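Local coordinates for protein beta-N-acetylhexosaminidase (Akkermansia muciniphila, PDB 6JEA) that hydrolyses terminal non-reducing N-acetylhexosamine residues of beta-N-acetylhexosaminides, including N-glycans and chitobiose, at residues Pro99-Ile104 and Trp400-Pro405; Arg150-Phe155 and Asp211-Thr216; Trp307-Ala312 and Ala323-Gln328. All blocks are in the same frame, centred on the assembly; numbering follows the deposited sequence.

In the fold
All three contacts lie largely in loops of the family 20 catalytic domain, a TIM barrel. Interactions 1 and 3 both reach the bound NAG from different sides: residues 99-104 and 400-405 hold its O3 and O4 end and its ring, while 307-312 and 323-328 close round its acetamido methyl. Their centres lie about 23 Å apart, yet Trp400 CH2 comes to 3.7 Å from Trp307 CZ2, so the aromatic wall runs on from one to the other. Interaction 2 stands behind interaction 1, with centres about 14 Å apart; Arg101 O lies 2.8 Å from Arg151 NH1, a probable hydrogen bond. Interactions 2 and 3 do not touch, their nearest atoms being about 16 Å apart.

Interaction 1: residues Pro99-Ile104 and Trp400-Pro405. With NAG (2-acetamido-2-deoxy-beta-D-glucopyranose), chain B.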
loop_
_atom_site.group_PDB
_atom_site.type_symbol
_atom_site.label_atom_id
_atom_site.label_comp_id
_atom_site.label_asym_id
_atom_site.label_seq_id
_atom_site.Cartn_x
_atom_site.Cartn_y
_atom_site.Cartn_z
ATOM N N PRO A 99 -5.339 3.249 -8.278
ATOM C CA PRO A 99 -6.045 4.167 -9.186
ATOM C C PRO A 99 -5.903 3.799 -10.653
ATOM O O PRO A 99 -6.675 4.305 -11.477
ATOM C CB PRO A 99 -5.401 5.526 -8.886
ATOM C CG PRO A 99 -4.048 5.190 -8.371
ATOM C CD PRO A 99 -4.206 3.906 -7.604
ATOM N N ALA A 100 -4.945 2.940 -11.007
ATOM C CA ALA A 100 -4.832 2.491 -12.390
ATOM C C ALA A 100 -6.079 1.734 -12.828
ATOM O O ALA A 100 -6.601 1.960 -13.927
ATOM C CB ALA A 100 -3.587 1.619 -12.559
ATOM N N ARG A 101 -6.578 0.832 -11.980
ATOM C CA ARG A 101 -7.760 0.059 -12.344
ATOM C C ARG A 101 -9.020 0.913 -12.255
ATOM O O ARG A 101 -9.866 0.884 -13.155
ATOM C CB ARG A 101 -7.872 -1.180 -11.456
ATOM C CG ARG A 101 -7.181 -2.419 -12.019
ATOM C CD ARG A 101 -5.693 -2.197 -12.234
ATOM N NE ARG A 101 -5.024 -3.393 -12.741
ATOM C CZ ARG A 101 -4.538 -4.361 -11.971
ATOM N NH1 ARG A 101 -4.643 -4.280 -10.650
ATOM N NH2 ARG A 101 -3.944 -5.410 -12.520
ATOM N N HIS A 102 -9.161 1.683 -11.178
ATOM C CA HIS A 102 -10.258 2.634 -11.043
ATOM C C HIS A 102 -9.724 3.902 -10.399
ATOM O O HIS A 102 -9.219 3.863 -9.272
ATOM C CB HIS A 102 -11.413 2.052 -10.224
ATOM C CG HIS A 102 -12.335 1.181 -11.020
ATOM N ND1 HIS A 102 -12.260 -0.194 -11.003
ATOM C CD2 HIS A 102 -13.341 1.493 -11.871
ATOM C CE1 HIS A 102 -13.186 -0.693 -11.801
ATOM N NE2 HIS A 102 -13.856 0.310 -12.341
ATOM N N PHE A 103 -9.838 5.012 -11.123
ATOM C CA PHE A 103 -9.349 6.302 -10.657
ATOM C C PHE A 103 -9.997 6.679 -9.330
ATOM O O PHE A 103 -11.174 6.396 -9.088
ATOM C CB PHE A 103 -9.636 7.367 -11.718
ATOM C CG PHE A 103 -9.073 8.721 -11.400
ATOM C CD1 PHE A 103 -7.712 8.955 -11.473
ATOM C CD2 PHE A 103 -9.911 9.769 -11.056
ATOM C CE1 PHE A 103 -7.193 10.207 -11.189
ATOM C CE2 PHE A 103 -9.399 11.024 -10.772
ATOM C CZ PHE A 103 -8.039 11.243 -10.838
ATOM N N ILE A 104 -9.214 7.307 -8.459
ATOM C CA ILE A 104 -9.706 7.751 -7.157
ATOM C C ILE A 104 -9.568 9.266 -7.074
ATOM O O ILE A 104 -8.442 9.783 -7.052
ATOM C CB ILE A 104 -8.950 7.070 -6.007
ATOM C CG1 ILE A 104 -8.903 5.554 -6.208
ATOM C CG2 ILE A 104 -9.601 7.405 -4.676
ATOM C CD1 ILE A 104 -8.137 4.824 -5.116
ATOM N N TRP A 400 -6.451 -4.091 -4.495
ATOM C CA TRP A 400 -6.589 -4.084 -5.946
ATOM C C TRP A 400 -8.013 -3.720 -6.350
ATOM O O TRP A 400 -8.985 -4.166 -5.734
ATOM C CB TRP A 400 -6.212 -5.450 -6.515
ATOM C CG TRP A 400 -4.861 -5.908 -6.083
ATOM C CD1 TRP A 400 -4.577 -6.827 -5.117
ATOM C CD2 TRP A 400 -3.600 -5.458 -6.593
ATOM N NE1 TRP A 400 -3.219 -6.985 -4.998
ATOM C CE2 TRP A 400 -2.596 -6.156 -5.894
ATOM C CE3 TRP A 400 -3.224 -4.539 -7.577
ATOM C CZ2 TRP A 400 -1.238 -5.962 -6.146
ATOM C CZ3 TRP A 400 -1.873 -4.348 -7.826
ATOM C CH2 TRP A 400 -0.898 -5.055 -7.112
ATOM N N ALA A 401 -8.137 -2.907 -7.397
ATOM C CA ALA A 401 -9.394 -2.231 -7.689
ATOM C C ALA A 401 -9.945 -2.571 -9.071
ATOM O O ALA A 401 -10.567 -1.726 -9.717
ATOM C CB ALA A 401 -9.229 -0.720 -7.537
ATOM N N GLU A 402 -9.737 -3.804 -9.540
ATOM C CA GLU A 402 -10.428 -4.240 -10.751
ATOM C C GLU A 402 -11.939 -4.162 -10.573
ATOM O O GLU A 402 -12.661 -3.751 -11.489
ATOM C CB GLU A 402 -10.018 -5.667 -11.124
ATOM C CG GLU A 402 -8.605 -5.814 -11.659
ATOM C CD GLU A 402 -7.621 -6.283 -10.603
ATOM O OE1 GLU A 402 -7.696 -5.801 -9.450
ATOM O OE2 GLU A 402 -6.773 -7.141 -10.929
ATOM N N ARG A 403 -12.433 -4.541 -9.391
ATOM C CA ARG A 403 -13.861 -4.603 -9.102
ATOM C C ARG A 403 -14.258 -3.655 -7.971
ATOM O O ARG A 403 -15.196 -3.933 -7.221
ATOM C CB ARG A 403 -14.273 -6.035 -8.761
ATOM C CG ARG A 403 -13.962 -7.053 -9.849
ATOM C CD ARG A 403 -14.919 -6.931 -11.024
ATOM N NE ARG A 403 -14.701 -7.989 -12.005
ATOM C CZ ARG A 403 -15.468 -8.193 -13.072
ATOM N NH1 ARG A 403 -16.515 -7.413 -13.304
ATOM N NH2 ARG A 403 -15.188 -9.184 -13.908
ATOM N N LEU A 404 -13.552 -2.533 -7.832
ATOM C CA LEU A 404 -13.849 -1.531 -6.809
ATOM C C LEU A 404 -13.943 -0.183 -7.509
ATOM O O LEU A 404 -12.948 0.549 -7.614
ATOM C CB LEU A 404 -12.794 -1.530 -5.706
ATOM C CG LEU A 404 -12.624 -2.863 -4.971
ATOM C CD1 LEU A 404 -11.480 -2.798 -3.977
ATOM C CD2 LEU A 404 -13.918 -3.262 -4.278
ATOM N N PRO A 405 -15.131 0.181 -8.004
ATOM C CA PRO A 405 -15.235 1.357 -8.879
ATOM C C PRO A 405 -15.288 2.695 -8.161
ATOM O O PRO A 405 -15.086 3.724 -8.819
ATOM C CB PRO A 405 -16.538 1.101 -9.649
ATOM C CG PRO A 405 -17.354 0.274 -8.722
ATOM C CD PRO A 405 -16.390 -0.584 -7.944
HETATM C C1 NAG B . -2.004 -9.456 -7.838
HETATM C C2 NAG B . -1.531 -8.797 -9.137
HETATM C C3 NAG B . -2.452 -7.640 -9.523
HETATM C C4 NAG B . -3.912 -8.070 -9.507
HETATM C C5 NAG B . -4.246 -8.725 -8.173
HETATM C C6 NAG B . -5.656 -9.259 -8.107
HETATM C C7 NAG B . 0.879 -8.894 -9.613
HETATM C C8 NAG B . 2.214 -8.272 -9.344
HETATM N N2 NAG B . -0.163 -8.325 -8.999
HETATM O O1 NAG B . -1.224 -10.576 -7.577
HETATM O O3 NAG B . -2.099 -7.183 -10.824
HETATM O O4 NAG B . -4.756 -6.938 -9.687
HETATM O O5 NAG B . -3.368 -9.838 -7.962
HETATM O O6 NAG B . -5.935 -9.813 -6.829
HETATM O O7 NAG B . 0.749 -9.865 -10.351
HETATM O O HOH W 1 -10.974 -2.232 -13.984
HETATM O O HOH W 2 -12.672 5.330 -7.039
#
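Arg101 and Glu402 close on one atom, O4 of the bound NAG. Arg101 NH1 donates to NAG O4 at 2.8 Å, and NAG O4 donates to Glu402 OE2; the 2.4 Å between NAG O4 and Glu402 OE2 is so short that its exact value is doubtful. Arg101 NH2 turns to NAG O3 at 3.1 Å. The bend of the Arg101 chain at chi2 (60°) brings its guanidinium alongside Glu402, whose carboxylate stacks over one face with the planes 27° apart. Arg101 NH1 and Glu402 OE2, 3.6 Å apart, thus attract by charge, without an N-H aimed at the oxygen. Salt bridges to Asp98 and the active-site Asp130 hold the guanidinium further. Trp400 spreads one indole face under the sugar, its CG 3.6 Å from NAG C5. A leucine at Trp400 would probably cost the sugar this flat platform and let its ring tilt.

Behind the pocket, His102 ND1 makes a nearly straight bond of 2.6 Å to Ala401 O, which lies in the imidazole plane, while Pro405 CA sits over the ring face in a CH-pi contact. This grip ties together the loops following the adjacent barrel strands 92-97 and 392-399. Because O3 and O4 are both engaged by protein groups, the pocket is consistent with an enzyme that accepts a terminal, non-reducing sugar.

Interaction 2: residues Arg150-Phe155 and Asp211-Thr216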
loop_
_atom_site.group_PDB
_atom_site.type_symbol
_atom_site.label_atom_id
_atom_site.label_comp_id
_atom_site.label_asym_id
_atom_site.label_seq_id
_atom_site.Cartn_x
_atom_site.Cartn_y
_atom_site.Cartn_z
ATOM N N ARG A 150 -7.844 7.036 -20.487
ATOM C CA ARG A 150 -9.243 6.843 -20.836
ATOM C C ARG A 150 -9.439 5.438 -21.385
ATOM O O ARG A 150 -8.637 4.962 -22.191
ATOM C CB ARG A 150 -9.707 7.875 -21.876
ATOM C CG ARG A 150 -9.600 9.324 -21.423
ATOM C CD ARG A 150 -10.009 10.291 -22.529
ATOM N NE ARG A 150 -10.333 11.618 -22.010
ATOM C CZ ARG A 150 -9.441 12.582 -21.804
ATOM N NH1 ARG A 150 -8.160 12.372 -22.072
ATOM N NH2 ARG A 150 -9.830 13.757 -21.328
ATOM N N ARG A 151 -10.506 4.778 -20.945
ATOM C CA ARG A 151 -10.879 3.477 -21.479
ATOM C C ARG A 151 -12.376 3.462 -21.752
ATOM O O ARG A 151 -13.146 4.197 -21.129
ATOM C CB ARG A 151 -10.486 2.327 -20.537
ATOM C CG ARG A 151 -11.298 2.207 -19.262
ATOM C CD ARG A 151 -10.901 0.937 -18.519
ATOM N NE ARG A 151 -11.684 0.723 -17.306
ATOM C CZ ARG A 151 -11.233 0.939 -16.075
ATOM N NH1 ARG A 151 -9.994 1.375 -15.884
ATOM N NH2 ARG A 151 -12.020 0.714 -15.033
ATOM N N GLU A 152 -12.782 2.616 -22.702
ATOM C CA GLU A 152 -14.145 2.673 -23.218
ATOM C C GLU A 152 -15.169 2.075 -22.260
ATOM O O GLU A 152 -16.330 2.500 -22.268
ATOM C CB GLU A 152 -14.220 1.966 -24.571
ATOM C CG GLU A 152 -13.318 2.581 -25.631
ATOM C CD GLU A 152 -13.290 1.777 -26.920
ATOM O OE1 GLU A 152 -14.234 0.991 -27.155
ATOM O OE2 GLU A 152 -12.320 1.929 -27.695
ATOM N N GLU A 153 -14.780 1.105 -21.444
ATOM C CA GLU A 153 -15.708 0.440 -20.530
ATOM C C GLU A 153 -14.892 -0.360 -19.522
ATOM O O GLU A 153 -13.661 -0.255 -19.468
ATOM C CB GLU A 153 -16.696 -0.449 -21.289
ATOM C CG GLU A 153 -16.043 -1.552 -22.106
ATOM C CD GLU A 153 -17.061 -2.419 -22.828
ATOM O OE1 GLU A 153 -18.275 -2.205 -22.625
ATOM O OE2 GLU A 153 -16.648 -3.318 -23.594
ATOM N N SER A 154 -15.584 -1.167 -18.720
ATOM C CA SER A 154 -14.951 -2.057 -17.750
ATOM C C SER A 154 -15.766 -3.340 -17.702
ATOM O O SER A 154 -16.898 -3.337 -17.210
ATOM C CB SER A 154 -14.870 -1.411 -16.365
ATOM O OG SER A 154 -14.251 -0.138 -16.426
ATOM N N PHE A 155 -15.193 -4.429 -18.215
ATOM C CA PHE A 155 -15.845 -5.740 -18.220
ATOM C C PHE A 155 -17.182 -5.695 -18.958
ATOM O O PHE A 155 -18.166 -6.308 -18.539
ATOM C CB PHE A 155 -16.027 -6.276 -16.796
ATOM C CG PHE A 155 -14.786 -6.194 -15.953
ATOM C CD1 PHE A 155 -13.791 -7.151 -16.063
ATOM C CD2 PHE A 155 -14.615 -5.160 -15.044
ATOM C CE1 PHE A 155 -12.649 -7.078 -15.286
ATOM C CE2 PHE A 155 -13.476 -5.082 -14.266
ATOM C CZ PHE A 155 -12.493 -6.043 -14.388
ATOM N N ASP A 211 -3.791 0.158 -33.518
ATOM C CA ASP A 211 -5.172 -0.111 -33.139
ATOM C C ASP A 211 -5.306 -0.589 -31.700
ATOM O O ASP A 211 -6.410 -0.950 -31.282
ATOM C CB ASP A 211 -5.787 -1.145 -34.085
ATOM C CG ASP A 211 -5.840 -0.662 -35.522
ATOM O OD1 ASP A 211 -6.082 0.547 -35.738
ATOM O OD2 ASP A 211 -5.637 -1.489 -36.437
ATOM N N MET A 212 -4.211 -0.606 -30.944
ATOM C CA MET A 212 -4.255 -1.041 -29.555
ATOM C C MET A 212 -5.112 -0.092 -28.726
ATOM O O MET A 212 -5.031 1.132 -28.868
ATOM C CB MET A 212 -2.840 -1.107 -28.980
ATOM C CG MET A 212 -2.775 -1.507 -27.520
ATOM S SD MET A 212 -2.997 -3.276 -27.288
ATOM C CE MET A 212 -1.594 -3.898 -28.204
ATOM N N ASN A 213 -5.940 -0.665 -27.858
ATOM C CA ASN A 213 -6.802 0.103 -26.975
ATOM C C ASN A 213 -6.448 -0.187 -25.525
ATOM O O ASN A 213 -5.920 -1.255 -25.199
ATOM C CB ASN A 213 -8.281 -0.220 -27.219
ATOM C CG ASN A 213 -8.727 0.121 -28.626
ATOM O OD1 ASN A 213 -9.241 -0.734 -29.349
ATOM N ND2 ASN A 213 -8.529 1.374 -29.025
ATOM N N VAL A 214 -6.742 0.781 -24.654
ATOM C CA VAL A 214 -6.584 0.563 -23.223
ATOM C C VAL A 214 -7.441 -0.625 -22.806
ATOM O O VAL A 214 -8.588 -0.775 -23.245
ATOM C CB VAL A 214 -6.952 1.835 -22.442
ATOM C CG1 VAL A 214 -6.890 1.584 -20.941
ATOM C CG2 VAL A 214 -6.025 2.979 -22.832
ATOM N N ARG A 215 -6.873 -1.492 -21.975
ATOM C CA ARG A 215 -7.549 -2.731 -21.623
ATOM C C ARG A 215 -8.760 -2.453 -20.742
ATOM O O ARG A 215 -8.718 -1.601 -19.849
ATOM C CB ARG A 215 -6.582 -3.678 -20.915
ATOM C CG ARG A 215 -6.991 -5.139 -20.976
ATOM C CD ARG A 215 -5.933 -6.023 -20.341
ATOM N NE ARG A 215 -6.301 -7.436 -20.364
ATOM C CZ ARG A 215 -5.875 -8.306 -21.273
ATOM N NH1 ARG A 215 -5.059 -7.913 -22.243
ATOM N NH2 ARG A 215 -6.264 -9.573 -21.209
ATOM N N THR A 216 -9.850 -3.175 -21.006
ATOM C CA THR A 216 -11.074 -3.051 -20.228
ATOM C C THR A 216 -11.417 -4.318 -19.456
ATOM O O THR A 216 -12.466 -4.365 -18.803
ATOM C CB THR A 216 -12.254 -2.672 -21.138
ATOM O OG1 THR A 216 -12.534 -3.752 -22.036
ATOM C CG2 THR A 216 -11.929 -1.420 -21.948
HETATM O O HOH W 3 -10.637 0.969 -24.059
HETATM O O HOH W 4 -14.908 -5.074 -21.656
#
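Thr216 lies across Glu153, and Val214 packs against Arg151, where two loops on the rim of the TIM barrel meet. One begins with strand 150-151 of a small antiparallel two-stranded sheet; the other, 211-216, lies between helices 195-200 and 230-246. The side chains of Glu153 and Thr216 slant past each other, and Thr216 CG2 is packed 3.2 Å from Glu153 O. Where their polar ends come near, a water donates to Glu153 OE2 and hydrogen-bonds Thr216 OG1; Glu153 OE1 accepts from Gly158 N instead. Farther along, Val214 CG1 meets Arg151 CB at 3.7 Å, and Val214 CG2 reaches Arg150 O.

Beyond CB the Arg151 chain runs out straight past Arg215 O. With CG set between the backbone N and the carbonyl carbon (chi1 71°), the extended chain runs alongside its own loop, where NE and NH2 both grip Ser154 OG side-on, each at 2.8 Å and in the guanidinium plane. Arg151 NH1 is left to bond Arg101 O and Gln132 O, joining this rim to the substrate-binding loop. Phe155 turns its ring to Arg403 in a cation-pi contact, while its backbone N donates to Thr216 O at 2.8 Å.

Interaction 3: residues Trp307-Ala312 and Ala323-Gln328; sequences WYEGNA and AWRQGQ. With NAG (2-acetamido-2-deoxy-beta-D-glucopyranose), chain B.
Trp324 meets Trp307 and Tyr308 because its CG sits between the backbone N and the carbonyl carbon (chi1 55°), which swings the indole across to the neighbouring loop; in Glu309 a bend at chi2 (-72°) curls the carboxylate toward Arg325. Trp324 NE1 donates to Tyr308 O at 2.8 Å, the oxygen lying off the indole plane. A water also donates to Tyr308 O. Trp307 turns its edge to the Trp324 face in a T-shaped pair, the planes 66° apart, and Trp307 CB adds an off-centre CH-pi contact, 3.6 Å from Trp324 NE1.

The opposite face of Trp324 is covered by Arg325, whose CG lies over the indole and whose extended chain carries the guanidinium across the ring, with Trp324 CH2 over the centre of its face. This places Arg325 NH2 3.1 Å from Glu309 OE2, a salt bridge that uses the syn lone pair. Glu309 OE2 also accepts from the backbone N of the active-site Glu258, and touches Trp324 CZ2 at the indole edge. Glu309 thus connects Arg325 with the backbone of the catalytic loop and probably helps to position both.

The two indoles line the acetamido pocket: NAG C8 packs on Trp307, 3.6 Å from its CD1, and lies more loosely over the face of Trp324, whose CZ3 is 3.6 Å from NAG O1. This enclosure is consistent with family 20 enzymes, in which the substrate's own acetamido group generally assists catalysis. Trp307 NE1 is held by Glu187.

Both segments begin at the ends of neighbouring parallel barrel strands, 303-307 and 320-323. After Trp324 the chain makes a type II beta turn from Arg325 to Gln328, which occupies the N-cap position of helix 329-339, and Tyr308 packs against that helix at Ser332, Lys335 and Thr336.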
loop_
_atom_site.group_PDB
_atom_site.type_symbol
_atom_site.label_atom_id
_atom_site.label_comp_id
_atom_site.label_asym_id
_atom_site.label_seq_id
_atom_site.Cartn_x
_atom_site.Cartn_y
_atom_site.Cartn_z
ATOM N N TRP A 307 7.922 -6.450 -6.592
ATOM C CA TRP A 307 7.195 -7.657 -6.221
ATOM C C TRP A 307 8.152 -8.837 -6.338
ATOM O O TRP A 307 8.732 -9.063 -7.405
ATOM C CB TRP A 307 5.976 -7.864 -7.118
ATOM C CG TRP A 307 4.978 -6.740 -7.089
ATOM C CD1 TRP A 307 4.669 -5.896 -8.116
ATOM C CD2 TRP A 307 4.156 -6.342 -5.980
ATOM N NE1 TRP A 307 3.709 -4.997 -7.717
ATOM C CE2 TRP A 307 3.377 -5.248 -6.412
ATOM C CE3 TRP A 307 4.005 -6.800 -4.668
ATOM C CZ2 TRP A 307 2.460 -4.606 -5.576
ATOM C CZ3 TRP A 307 3.093 -6.164 -3.839
ATOM C CH2 TRP A 307 2.333 -5.079 -4.297
ATOM N N TYR A 308 8.330 -9.580 -5.251
ATOM C CA TYR A 308 9.403 -10.565 -5.199
ATOM C C TYR A 308 9.159 -11.707 -6.178
ATOM O O TYR A 308 8.046 -12.233 -6.278
ATOM C CB TYR A 308 9.550 -11.114 -3.782
ATOM C CG TYR A 308 10.798 -11.942 -3.569
ATOM C CD1 TYR A 308 12.043 -11.474 -3.974
ATOM C CD2 TYR A 308 10.736 -13.184 -2.947
ATOM C CE1 TYR A 308 13.188 -12.222 -3.775
ATOM C CE2 TYR A 308 11.879 -13.940 -2.743
ATOM C CZ TYR A 308 13.101 -13.453 -3.159
ATOM O OH TYR A 308 14.238 -14.200 -2.957
ATOM N N GLU A 309 10.207 -12.076 -6.911
ATOM C CA GLU A 309 10.243 -13.301 -7.700
ATOM C C GLU A 309 11.480 -14.077 -7.278
ATOM O O GLU A 309 12.600 -13.567 -7.394
ATOM C CB GLU A 309 10.271 -13.012 -9.206
ATOM C CG GLU A 309 9.003 -12.369 -9.768
ATOM C CD GLU A 309 7.816 -13.321 -9.830
ATOM O OE1 GLU A 309 7.932 -14.471 -9.353
ATOM O OE2 GLU A 309 6.759 -12.918 -10.363
ATOM N N GLY A 310 11.276 -15.302 -6.789
ATOM C CA GLY A 310 12.372 -16.042 -6.179
ATOM C C GLY A 310 13.558 -16.232 -7.107
ATOM O O GLY A 310 14.697 -15.915 -6.754
ATOM N N ASN A 311 13.308 -16.754 -8.306
ATOM C CA ASN A 311 14.397 -17.024 -9.238
ATOM C C ASN A 311 14.435 -15.992 -10.358
ATOM O O ASN A 311 14.483 -16.349 -11.539
ATOM C CB ASN A 311 14.272 -18.439 -9.811
ATOM C CG ASN A 311 12.833 -18.838 -10.079
ATOM O OD1 ASN A 311 12.149 -19.364 -9.199
ATOM N ND2 ASN A 311 12.369 -18.597 -11.303
ATOM N N ALA A 312 14.424 -14.709 -9.994
ATOM C CA ALA A 312 14.519 -13.631 -10.970
ATOM C C ALA A 312 15.959 -13.197 -11.211
ATOM O O ALA A 312 16.363 -13.007 -12.364
ATOM C CB ALA A 312 13.683 -12.432 -10.516
ATOM N N ALA A 323 6.767 -9.805 -0.372
ATOM C CA ALA A 323 6.222 -11.155 -0.428
ATOM C C ALA A 323 4.727 -11.065 -0.695
ATOM O O ALA A 323 4.003 -10.381 0.032
ATOM C CB ALA A 323 6.491 -11.908 0.876
ATOM N N TRP A 324 4.264 -11.744 -1.744
ATOM C CA TRP A 324 2.874 -11.596 -2.169
ATOM C C TRP A 324 2.188 -12.889 -2.585
ATOM O O TRP A 324 0.956 -12.945 -2.517
ATOM C CB TRP A 324 2.781 -10.596 -3.328
ATOM C CG TRP A 324 3.667 -10.936 -4.494
ATOM C CD1 TRP A 324 5.025 -10.806 -4.559
ATOM C CD2 TRP A 324 3.255 -11.454 -5.764
ATOM N NE1 TRP A 324 5.484 -11.214 -5.787
ATOM C CE2 TRP A 324 4.416 -11.617 -6.545
ATOM C CE3 TRP A 324 2.018 -11.800 -6.315
ATOM C CZ2 TRP A 324 4.376 -12.109 -7.850
ATOM C CZ3 TRP A 324 1.980 -12.288 -7.611
ATOM C CH2 TRP A 324 3.151 -12.438 -8.363
ATOM N N ARG A 325 2.909 -13.924 -3.006
ATOM C CA ARG A 325 2.263 -15.133 -3.497
ATOM C C ARG A 325 1.737 -15.990 -2.348
ATOM O O ARG A 325 2.313 -16.034 -1.256
ATOM C CB ARG A 325 3.228 -15.953 -4.353
ATOM C CG ARG A 325 3.570 -15.323 -5.691
ATOM C CD ARG A 325 4.424 -16.261 -6.529
ATOM N NE ARG A 325 4.857 -15.644 -7.781
ATOM C CZ ARG A 325 4.147 -15.655 -8.905
ATOM N NH1 ARG A 325 2.960 -16.250 -8.936
ATOM N NH2 ARG A 325 4.620 -15.070 -9.998
ATOM N N GLN A 326 0.631 -16.679 -2.620
ATOM C CA GLN A 326 0.008 -17.542 -1.625
ATOM C C GLN A 326 0.978 -18.619 -1.153
ATOM O O GLN A 326 1.544 -19.362 -1.961
ATOM C CB GLN A 326 -1.249 -18.186 -2.214
ATOM C CG GLN A 326 -1.799 -19.354 -1.407
ATOM C CD GLN A 326 -2.593 -18.913 -0.194
ATOM O OE1 GLN A 326 -3.264 -17.881 -0.218
ATOM N NE2 GLN A 326 -2.522 -19.696 0.876
ATOM N N GLY A 327 1.171 -18.697 0.162
ATOM C CA GLY A 327 1.979 -19.751 0.745
ATOM C C GLY A 327 3.469 -19.667 0.512
ATOM O O GLY A 327 4.172 -20.657 0.723
ATOM N N GLN A 328 3.983 -18.513 0.088
ATOM C CA GLN A 328 5.413 -18.339 -0.139
ATOM C C GLN A 328 6.066 -17.429 0.893
ATOM O O GLN A 328 7.216 -17.018 0.703
ATOM C CB GLN A 328 5.658 -17.791 -1.544
ATOM C CG GLN A 328 4.997 -18.601 -2.645
ATOM C CD GLN A 328 5.997 -19.151 -3.636
ATOM O OE1 GLN A 328 7.151 -19.412 -3.292
ATOM N NE2 GLN A 328 5.564 -19.323 -4.881
HETATM C C1 NAG B . -2.004 -9.456 -7.838
HETATM C C2 NAG B . -1.531 -8.797 -9.137
HETATM C C3 NAG B . -2.452 -7.640 -9.523
HETATM C C4 NAG B . -3.912 -8.070 -9.507
HETATM C C5 NAG B . -4.246 -8.725 -8.173
HETATM C C6 NAG B . -5.656 -9.259 -8.107
HETATM C C7 NAG B . 0.879 -8.894 -9.613
HETATM C C8 NAG B . 2.214 -8.272 -9.344
HETATM N N2 NAG B . -0.163 -8.325 -8.999
HETATM O O1 NAG B . -1.224 -10.576 -7.577
HETATM O O3 NAG B . -2.099 -7.183 -10.824
HETATM O O4 NAG B . -4.756 -6.938 -9.687
HETATM O O5 NAG B . -3.368 -9.838 -7.962
HETATM O O6 NAG B . -5.935 -9.813 -6.829
HETATM O O7 NAG B . 0.749 -9.865 -10.351
HETATM O O HOH W 5 7.173 -14.806 -5.587
#